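Coat protein (Sulfolobus turreted icosahedral virus, PDB 2BBD) forms the major building block of the icosahedral capsid shell of a virus that infects hyperthermophilic archaea. Local coordinates at residues Thr180-Phe191 with Asn304-Pro315. Sequence-based numbering, arbitrary orientation.
Sequences TVLPKVIEIPTF and NVYSLYVSYVLP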
loop_
_atom_site.group_PDB
_atom_site.type_symbol
_atom_site.label_atom_id
_atom_site.label_comp_id
_atom_site.label_asym_id
_atom_site.label_seq_id
_atom_site.Cartn_x
_atom_site.Cartn_y
_atom_site.Cartn_z
ATOM N N THR A 180 -3.356 17.263 -12.922
ATOM C CA THR A 180 -2.536 16.281 -12.233
ATOM C C THR A 180 -3.132 15.724 -10.937
ATOM O O THR A 180 -3.562 16.473 -10.057
ATOM C CB THR A 180 -1.136 16.859 -11.909
ATOM O OG1 THR A 180 -0.404 17.055 -13.126
ATOM C CG2 THR A 180 -0.355 15.905 -10.992
ATOM N N VAL A 181 -3.147 14.397 -10.842
ATOM C CA VAL A 181 -3.614 13.705 -9.652
ATOM C C VAL A 181 -2.384 12.997 -9.076
ATOM O O VAL A 181 -1.812 12.114 -9.715
ATOM C CB VAL A 181 -4.695 12.642 -9.974
ATOM C CG1 VAL A 181 -5.114 11.930 -8.696
ATOM C CG2 VAL A 181 -5.904 13.301 -10.624
ATOM N N LEU A 182 -1.980 13.400 -7.878
ATOM C CA LEU A 182 -0.820 12.813 -7.210
ATOM C C LEU A 182 -1.202 11.798 -6.133
ATOM O O LEU A 182 -1.866 12.140 -5.157
ATOM C CB LEU A 182 0.021 13.906 -6.546
ATOM C CG LEU A 182 0.664 14.970 -7.434
ATOM C CD1 LEU A 182 1.444 15.952 -6.568
ATOM C CD2 LEU A 182 1.577 14.298 -8.447
ATOM N N PRO A 183 -0.786 10.535 -6.298
ATOM C CA PRO A 183 -1.126 9.545 -5.278
ATOM C C PRO A 183 -0.395 9.876 -3.979
ATOM O O PRO A 183 0.714 10.411 -4.004
ATOM C CB PRO A 183 -0.657 8.232 -5.904
ATOM C CG PRO A 183 0.499 8.666 -6.762
ATOM C CD PRO A 183 -0.038 9.917 -7.406
ATOM N N LYS A 184 -1.047 9.601 -2.853
ATOM C CA LYS A 184 -0.473 9.830 -1.529
ATOM C C LYS A 184 -0.860 8.607 -0.689
ATOM O O LYS A 184 -1.768 8.656 0.140
ATOM C CB LYS A 184 -1.042 11.102 -0.907
ATOM C CG LYS A 184 -0.357 11.507 0.395
ATOM C CD LYS A 184 -1.058 12.694 1.026
ATOM C CE LYS A 184 -0.337 13.181 2.273
ATOM N NZ LYS A 184 1.008 13.750 1.959
ATOM N N VAL A 185 -0.158 7.507 -0.937
ATOM C CA VAL A 185 -0.402 6.234 -0.266
ATOM C C VAL A 185 0.531 6.073 0.925
ATOM O O VAL A 185 1.704 5.741 0.772
ATOM C CB VAL A 185 -0.202 5.090 -1.271
ATOM C CG1 VAL A 185 -0.525 3.752 -0.634
ATOM C CG2 VAL A 185 -1.083 5.343 -2.499
ATOM N N ILE A 186 -0.008 6.301 2.117
ATOM C CA ILE A 186 0.785 6.245 3.334
ATOM C C ILE A 186 0.253 5.253 4.363
ATOM O O ILE A 186 -0.957 5.158 4.585
ATOM C CB ILE A 186 0.830 7.633 4.011
ATOM C CG1 ILE A 186 1.173 8.722 2.986
ATOM C CG2 ILE A 186 1.831 7.613 5.148
ATOM C CD1 ILE A 186 2.573 8.611 2.383
ATOM N N GLU A 187 1.165 4.523 5.001
ATOM C CA GLU A 187 0.763 3.571 6.024
ATOM C C GLU A 187 1.048 4.186 7.389
ATOM O O GLU A 187 2.165 4.629 7.660
ATOM C CB GLU A 187 1.519 2.244 5.878
ATOM C CG GLU A 187 0.877 1.124 6.676
ATOM C CD GLU A 187 1.571 -0.212 6.503
ATOM O OE1 GLU A 187 0.872 -1.242 6.493
ATOM O OE2 GLU A 187 2.808 -0.242 6.390
ATOM N N ILE A 188 0.032 4.213 8.244
ATOM C CA ILE A 188 0.155 4.782 9.578
ATOM C C ILE A 188 -0.229 3.769 10.644
ATOM O O ILE A 188 -1.343 3.239 10.650
ATOM C CB ILE A 188 -0.744 6.023 9.733
ATOM C CG1 ILE A 188 -0.441 7.018 8.612
ATOM C CG2 ILE A 188 -0.511 6.663 11.103
ATOM C CD1 ILE A 188 -1.350 8.217 8.618
ATOM N N PRO A 189 0.699 3.482 11.564
ATOM C CA PRO A 189 0.437 2.518 12.632
ATOM C C PRO A 189 -0.159 3.156 13.880
ATOM O O PRO A 189 -0.125 4.372 14.045
ATOM C CB PRO A 189 1.818 1.953 12.906
ATOM C CG PRO A 189 2.682 3.198 12.795
ATOM C CD PRO A 189 2.119 3.896 11.560
ATOM N N THR A 190 -0.723 2.313 14.739
ATOM C CA THR A 190 -1.280 2.733 16.021
ATOM C C THR A 190 -1.002 1.555 16.945
ATOM O O THR A 190 -1.591 0.477 16.806
ATOM C CB THR A 190 -2.800 2.981 15.992
ATOM O OG1 THR A 190 -3.107 4.076 15.115
ATOM C CG2 THR A 190 -3.285 3.321 17.397
ATOM N N PHE A 191 -0.089 1.760 17.880
ATOM C CA PHE A 191 0.289 0.707 18.794
ATOM C C PHE A 191 -0.542 0.645 20.069
ATOM O O PHE A 191 -1.156 1.625 20.486
ATOM C CB PHE A 191 1.772 0.851 19.149
ATOM C CG PHE A 191 2.666 0.975 17.941
ATOM C CD1 PHE A 191 2.773 -0.067 17.026
ATOM C CD2 PHE A 191 3.371 2.158 17.697
ATOM C CE1 PHE A 191 3.568 0.066 15.873
ATOM C CE2 PHE A 191 4.164 2.300 16.554
ATOM C CZ PHE A 191 4.261 1.252 15.643
ATOM N N ASN A 304 -1.687 -4.308 17.859
ATOM C CA ASN A 304 -1.139 -3.158 17.179
ATOM C C ASN A 304 -1.912 -3.092 15.866
ATOM O O ASN A 304 -2.149 -4.116 15.221
ATOM C CB ASN A 304 0.362 -3.336 16.968
ATOM C CG ASN A 304 1.138 -3.227 18.273
ATOM O OD1 ASN A 304 0.765 -2.461 19.162
ATOM N ND2 ASN A 304 2.220 -3.984 18.389
ATOM N N VAL A 305 -2.341 -1.889 15.504
ATOM C CA VAL A 305 -3.125 -1.677 14.300
ATOM C C VAL A 305 -2.363 -0.946 13.198
ATOM O O VAL A 305 -1.628 0.006 13.456
ATOM C CB VAL A 305 -4.402 -0.866 14.630
ATOM C CG1 VAL A 305 -5.292 -0.752 13.390
ATOM C CG2 VAL A 305 -5.147 -1.526 15.808
ATOM N N TYR A 306 -2.573 -1.386 11.966
ATOM C CA TYR A 306 -1.923 -0.778 10.818
ATOM C C TYR A 306 -2.930 -0.335 9.786
ATOM O O TYR A 306 -3.773 -1.113 9.347
ATOM C CB TYR A 306 -0.938 -1.764 10.212
ATOM C CG TYR A 306 0.158 -2.083 11.184
ATOM C CD1 TYR A 306 1.234 -1.213 11.356
ATOM C CD2 TYR A 306 0.081 -3.213 11.992
ATOM C CE1 TYR A 306 2.201 -1.464 12.307
ATOM C CE2 TYR A 306 1.034 -3.470 12.948
ATOM C CZ TYR A 306 2.096 -2.596 13.106
ATOM O OH TYR A 306 3.037 -2.849 14.076
ATOM N N SER A 307 -2.835 0.936 9.409
ATOM C CA SER A 307 -3.737 1.508 8.431
ATOM C C SER A 307 -2.984 2.029 7.202
ATOM O O SER A 307 -2.178 2.963 7.295
ATOM C CB SER A 307 -4.526 2.646 9.072
ATOM O OG SER A 307 -5.361 3.276 8.129
ATOM N N LEU A 308 -3.245 1.410 6.058
ATOM C CA LEU A 308 -2.618 1.822 4.807
ATOM C C LEU A 308 -3.661 2.603 4.016
ATOM O O LEU A 308 -4.655 2.041 3.527
ATOM C CB LEU A 308 -2.139 0.599 4.018
ATOM C CG LEU A 308 -1.269 0.865 2.780
ATOM C CD1 LEU A 308 -0.570 -0.423 2.368
ATOM C CD2 LEU A 308 -2.114 1.392 1.644
ATOM N N TYR A 309 -3.428 3.904 3.900
ATOM C CA TYR A 309 -4.337 4.799 3.188
ATOM C C TYR A 309 -4.063 4.989 1.707
ATOM O O TYR A 309 -3.014 5.506 1.310
ATOM C CB TYR A 309 -4.321 6.167 3.851
ATOM C CG TYR A 309 -4.895 6.167 5.237
ATOM C CD1 TYR A 309 -6.265 6.037 5.438
ATOM C CD2 TYR A 309 -4.074 6.329 6.345
ATOM C CE1 TYR A 309 -6.800 6.078 6.713
ATOM C CE2 TYR A 309 -4.595 6.370 7.620
ATOM C CZ TYR A 309 -5.957 6.248 7.800
ATOM O OH TYR A 309 -6.477 6.310 9.064
ATOM N N VAL A 310 -5.005 4.568 0.881
ATOM C CA VAL A 310 -4.844 4.771 -0.540
ATOM C C VAL A 310 -5.562 6.085 -0.829
ATOM O O VAL A 310 -6.774 6.109 -1.033
ATOM C CB VAL A 310 -5.467 3.630 -1.356
ATOM C CG1 VAL A 310 -5.322 3.926 -2.828
ATOM C CG2 VAL A 310 -4.772 2.306 -1.017
ATOM N N SER A 311 -4.798 7.175 -0.814
ATOM C CA SER A 311 -5.326 8.513 -1.054
ATOM C C SER A 311 -4.581 9.229 -2.189
ATOM O O SER A 311 -3.570 8.740 -2.693
ATOM C CB SER A 311 -5.202 9.356 0.221
ATOM O OG SER A 311 -5.887 8.767 1.317
ATOM N N TYR A 312 -5.100 10.390 -2.585
ATOM C CA TYR A 312 -4.480 11.207 -3.622
ATOM C C TYR A 312 -4.720 12.688 -3.336
ATOM O O TYR A 312 -5.589 13.049 -2.541
ATOM C CB TYR A 312 -5.004 10.848 -5.014
ATOM C CG TYR A 312 -6.503 10.934 -5.182
ATOM C CD1 TYR A 312 -7.322 9.856 -4.843
ATOM C CD2 TYR A 312 -7.101 12.086 -5.697
ATOM C CE1 TYR A 312 -8.693 9.919 -5.013
ATOM C CE2 TYR A 312 -8.484 12.159 -5.874
ATOM C CZ TYR A 312 -9.271 11.071 -5.526
ATOM O OH TYR A 312 -10.638 11.131 -5.671
ATOM N N VAL A 313 -3.932 13.536 -3.985
ATOM C CA VAL A 313 -4.030 14.972 -3.796
ATOM C C VAL A 313 -3.960 15.659 -5.145
ATOM O O VAL A 313 -3.251 15.202 -6.047
ATOM C CB VAL A 313 -2.860 15.503 -2.931
ATOM C CG1 VAL A 313 -2.892 17.028 -2.883
ATOM C CG2 VAL A 313 -2.940 14.932 -1.534
ATOM N N LEU A 314 -4.708 16.749 -5.282
ATOM C CA LEU A 314 -4.703 17.538 -6.512
ATOM C C LEU A 314 -3.835 18.750 -6.213
ATOM O O LEU A 314 -4.213 19.612 -5.423
ATOM C CB LEU A 314 -6.110 18.006 -6.875
ATOM C CG LEU A 314 -7.202 16.943 -6.979
ATOM C CD1 LEU A 314 -8.425 17.584 -7.627
ATOM C CD2 LEU A 314 -6.731 15.763 -7.807
ATOM N N PRO A 315 -2.653 18.826 -6.835
ATOM C CA PRO A 315 -1.761 19.963 -6.590
ATOM C C PRO A 315 -2.372 21.322 -6.943
ATOM O O PRO A 315 -1.967 22.345 -6.404
ATOM C CB PRO A 315 -0.529 19.618 -7.428
ATOM C CG PRO A 315 -1.105 18.834 -8.565
ATOM C CD PRO A 315 -2.107 17.937 -7.875
#
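In the second jelly roll of this double-jelly-roll capsid protein, the first and last strands lie side by side, Leu182 to Phe191 running antiparallel to Asn304 to Val313. Reciprocal backbone bonds join Leu182 with Val313, Ile188 with Ser307 and Thr190 with Val305; Ile188 N to Ser307 O, at 2.7 Å, is nearly straight (169°). The bonds between Ile186 and Tyr309 are unequal: Tyr309 N to Ile186 O is 2.9 Å, Ile186 N to Tyr309 O a weak 3.2 Å. On the face carrying Pro189 and Tyr306, Pro189 CB lies 3.5 Å from Tyr306 CE1, and Tyr306 OH meets the edge of the Phe191 ring, 3.5 Å from Phe191 CE1. On this face too, Val185 CG1, anti to its backbone N, packs 3.6 Å from Leu308 CD2, carried there by a CG likewise anti. Glu187 extends its carboxylate here, OE1 hydrogen-bonded to the Tyr217 hydroxyl and OE2 to that of Ser78, on the flanking strands. On the reverse face, Ile188 CD1 approaches Tyr309 CE2 obliquely at 3.9 Å; Ser307 OG, hydrogen-bonded to Gln214 OE1, sits above one Tyr309 ring face, offset toward its rim. Such pairing of first and last strands, B with I, characterises the viral jelly roll.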